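Local coordinates for protein carbohydrate binding module E1 (Uncultured bacterium, PDB 5KLE) that binds cellulose-type beta-glucan chains such as cellopentaose and so probably targets enzymes to plant cell-wall polysaccharide, at residues A[52-57]-A[79-84]. Sequence-based numbering, arbitrary orientation.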
loop_
_atom_site.group_PDB
_atom_site.type_symbol
_atom_site.label_atom_id
_atom_site.label_comp_id
_atom_site.label_asym_id
_atom_site.label_seq_id
_atom_site.Cartn_x
_atom_site.Cartn_y
_atom_site.Cartn_z
ATOM N N TYR A 52 6.464 -1.985 1.225
ATOM C CA TYR A 52 5.178 -2.653 1.409
ATOM C C TYR A 52 5.260 -4.146 1.122
ATOM O O TYR A 52 6.054 -4.603 0.285
ATOM C CB TYR A 52 4.130 -2.121 0.384
ATOM C CG TYR A 52 4.047 -0.603 0.331
ATOM C CD1 TYR A 52 3.055 0.096 1.047
ATOM C CD2 TYR A 52 5.015 0.150 -0.368
ATOM C CE1 TYR A 52 3.007 1.488 1.035
ATOM C CE2 TYR A 52 4.984 1.568 -0.358
ATOM C CZ TYR A 52 3.943 2.215 0.318
ATOM O OH TYR A 52 3.900 3.612 0.352
ATOM N N ASN A 53 4.401 -4.897 1.795
ATOM C CA ASN A 53 4.130 -6.305 1.479
ATOM C C ASN A 53 2.631 -6.475 1.268
ATOM O O ASN A 53 1.835 -6.026 2.105
ATOM C CB ASN A 53 4.505 -7.250 2.634
ATOM C CG ASN A 53 6.001 -7.355 2.875
ATOM O OD1 ASN A 53 6.805 -7.100 1.985
ATOM N ND2 ASN A 53 6.384 -7.789 4.092
ATOM N N ILE A 54 2.239 -7.165 0.189
ATOM C CA ILE A 54 0.828 -7.467 -0.069
ATOM C C ILE A 54 0.543 -8.872 0.439
ATOM O O ILE A 54 1.272 -9.821 0.099
ATOM C CB ILE A 54 0.506 -7.372 -1.571
ATOM C CG1 ILE A 54 0.709 -5.940 -2.044
ATOM C CG2 ILE A 54 -0.915 -7.878 -1.854
ATOM C CD1 ILE A 54 0.461 -5.710 -3.533
ATOM N N THR A 55 -0.505 -9.027 1.255
ATOM C CA THR A 55 -0.788 -10.352 1.826
ATOM C C THR A 55 -1.081 -11.349 0.712
ATOM O O THR A 55 -1.893 -11.091 -0.178
ATOM C CB THR A 55 -1.953 -10.259 2.799
ATOM O OG1 THR A 55 -1.586 -9.282 3.786
ATOM C CG2 THR A 55 -2.206 -11.629 3.505
ATOM N N SER A 56 -0.355 -12.465 0.735
ATOM C CA SER A 56 -0.466 -13.516 -0.286
ATOM C C SER A 56 -0.124 -13.011 -1.673
ATOM O O SER A 56 -0.535 -13.619 -2.674
ATOM C CB SER A 56 -1.842 -14.176 -0.280
ATOM O OG SER A 56 -2.141 -14.725 0.995
ATOM N N GLY A 57 0.685 -11.955 -1.753
ATOM C CA GLY A 57 1.046 -11.374 -3.031
ATOM C C GLY A 57 2.441 -10.787 -3.002
ATOM O O GLY A 57 3.283 -11.183 -2.188
ATOM N N LEU A 79 -7.264 -6.367 -1.700
ATOM C CA LEU A 79 -5.860 -6.557 -1.371
ATOM C C LEU A 79 -5.613 -5.967 0.001
ATOM O O LEU A 79 -6.219 -4.962 0.361
ATOM C CB LEU A 79 -4.983 -5.766 -2.366
ATOM C CG LEU A 79 -5.029 -6.288 -3.809
ATOM C CD1 LEU A 79 -4.258 -5.287 -4.661
ATOM C CD2 LEU A 79 -4.450 -7.666 -3.957
ATOM N N TYR A 80 -4.709 -6.583 0.766
ATOM C CA TYR A 80 -4.286 -6.064 2.064
ATOM C C TYR A 80 -2.799 -5.740 1.992
ATOM O O TYR A 80 -1.972 -6.632 1.750
ATOM C CB TYR A 80 -4.665 -7.055 3.189
ATOM C CG TYR A 80 -6.179 -7.195 3.237
ATOM C CD1 TYR A 80 -6.975 -6.245 3.923
ATOM C CD2 TYR A 80 -6.844 -8.135 2.440
ATOM C CE1 TYR A 80 -8.333 -6.315 3.897
ATOM C CE2 TYR A 80 -8.228 -8.186 2.411
ATOM C CZ TYR A 80 -8.964 -7.295 3.143
ATOM O OH TYR A 80 -10.335 -7.403 3.081
ATOM N N ILE A 81 -2.472 -4.467 2.165
ATOM C CA ILE A 81 -1.136 -3.935 1.914
ATOM C C ILE A 81 -0.565 -3.408 3.233
ATOM O O ILE A 81 -1.074 -2.415 3.799
ATOM C CB ILE A 81 -1.184 -2.855 0.829
ATOM C CG1 ILE A 81 -1.923 -3.443 -0.394
ATOM C CG2 ILE A 81 0.225 -2.384 0.489
ATOM C CD1 ILE A 81 -1.957 -2.555 -1.623
ATOM N N LYS A 82 0.478 -4.078 3.743
ATOM C CA LYS A 82 1.169 -3.640 4.960
ATOM C C LYS A 82 2.271 -2.647 4.602
ATOM O O LYS A 82 3.086 -2.907 3.695
ATOM C CB LYS A 82 1.794 -4.825 5.703
ATOM C CG LYS A 82 2.490 -4.356 6.992
ATOM C CD LYS A 82 2.767 -5.488 7.946
ATOM C CE LYS A 82 3.360 -4.916 9.251
ATOM N NZ LYS A 82 3.927 -6.015 10.049
ATOM N N ILE A 83 2.329 -1.535 5.340
ATOM C CA ILE A 83 3.433 -0.577 5.229
ATOM C C ILE A 83 4.555 -1.070 6.145
ATOM O O ILE A 83 4.466 -1.002 7.373
ATOM C CB ILE A 83 3.004 0.860 5.540
ATOM C CG1 ILE A 83 1.793 1.218 4.674
ATOM C CG2 ILE A 83 4.170 1.825 5.235
ATOM C CD1 ILE A 83 1.361 2.662 4.757
ATOM N N VAL A 84 5.605 -1.601 5.533
ATOM C CA VAL A 84 6.665 -2.269 6.275
ATOM C C VAL A 84 7.591 -1.256 6.913
ATOM O O VAL A 84 8.040 -1.438 8.055
ATOM C CB VAL A 84 7.418 -3.230 5.333
ATOM C CG1 VAL A 84 8.635 -3.800 6.064
ATOM C CG2 VAL A 84 6.481 -4.370 4.904
HETATM O O HOH W 1 -4.107 -9.317 -0.035
#
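The Y52 ring meets I81 and I83 obliquely where strand 50-54 pairs antiparallel with strand 77-86 in one sheet of the beta-sandwich. CD1 of Y52 lies 3.8 Å from CG2 of I81, while CE1 of Y52 comes equally near CG1 of I83, whose side chain runs alongside the tyrosine. CG stands anti to the carbonyl carbon (chi1 -50°), beside the backbone N, which leans the ring toward I83. In the core between the sheets F90, V92 and I42 of the other sheet pack on the tyrosine, and its hydroxyl bonds to S50 OG. Cutting the side chain back to an alanine is likely to leave a gap between the sheets beside I81 and I83, and S50 OG without its phenolic partner.

I54 continues this apolar face. Its CG1 packs 4.0 Å from CG1 of I81, the two side chains pointing the same way, and its CG2 branch reaches CD2 of L79; L40 covers both I54 and I81 from the facing sheet. N53 lies on the other face, that of K82, and pairs with it through two backbone bonds, N53 N to K82 O (3.0 Å) and K82 N to N53 O (2.9 Å). The carboxamide of N53 crosses V84 obliquely, ND2 lying 3.5 Å from V84 CG2, while OD1 accepts from G60 N. K82 extends away, its NZ bonded to A6 O.

Beyond I54 the chain leaves the sheet in a type II turn closed by G57 N on I54 O. At its start T55 N gives Y80 O a nearly straight bond (171° at the hydrogen), and one water prolongs the ladder, donating to T55 O at 2.8 Å and accepting from Y80 N.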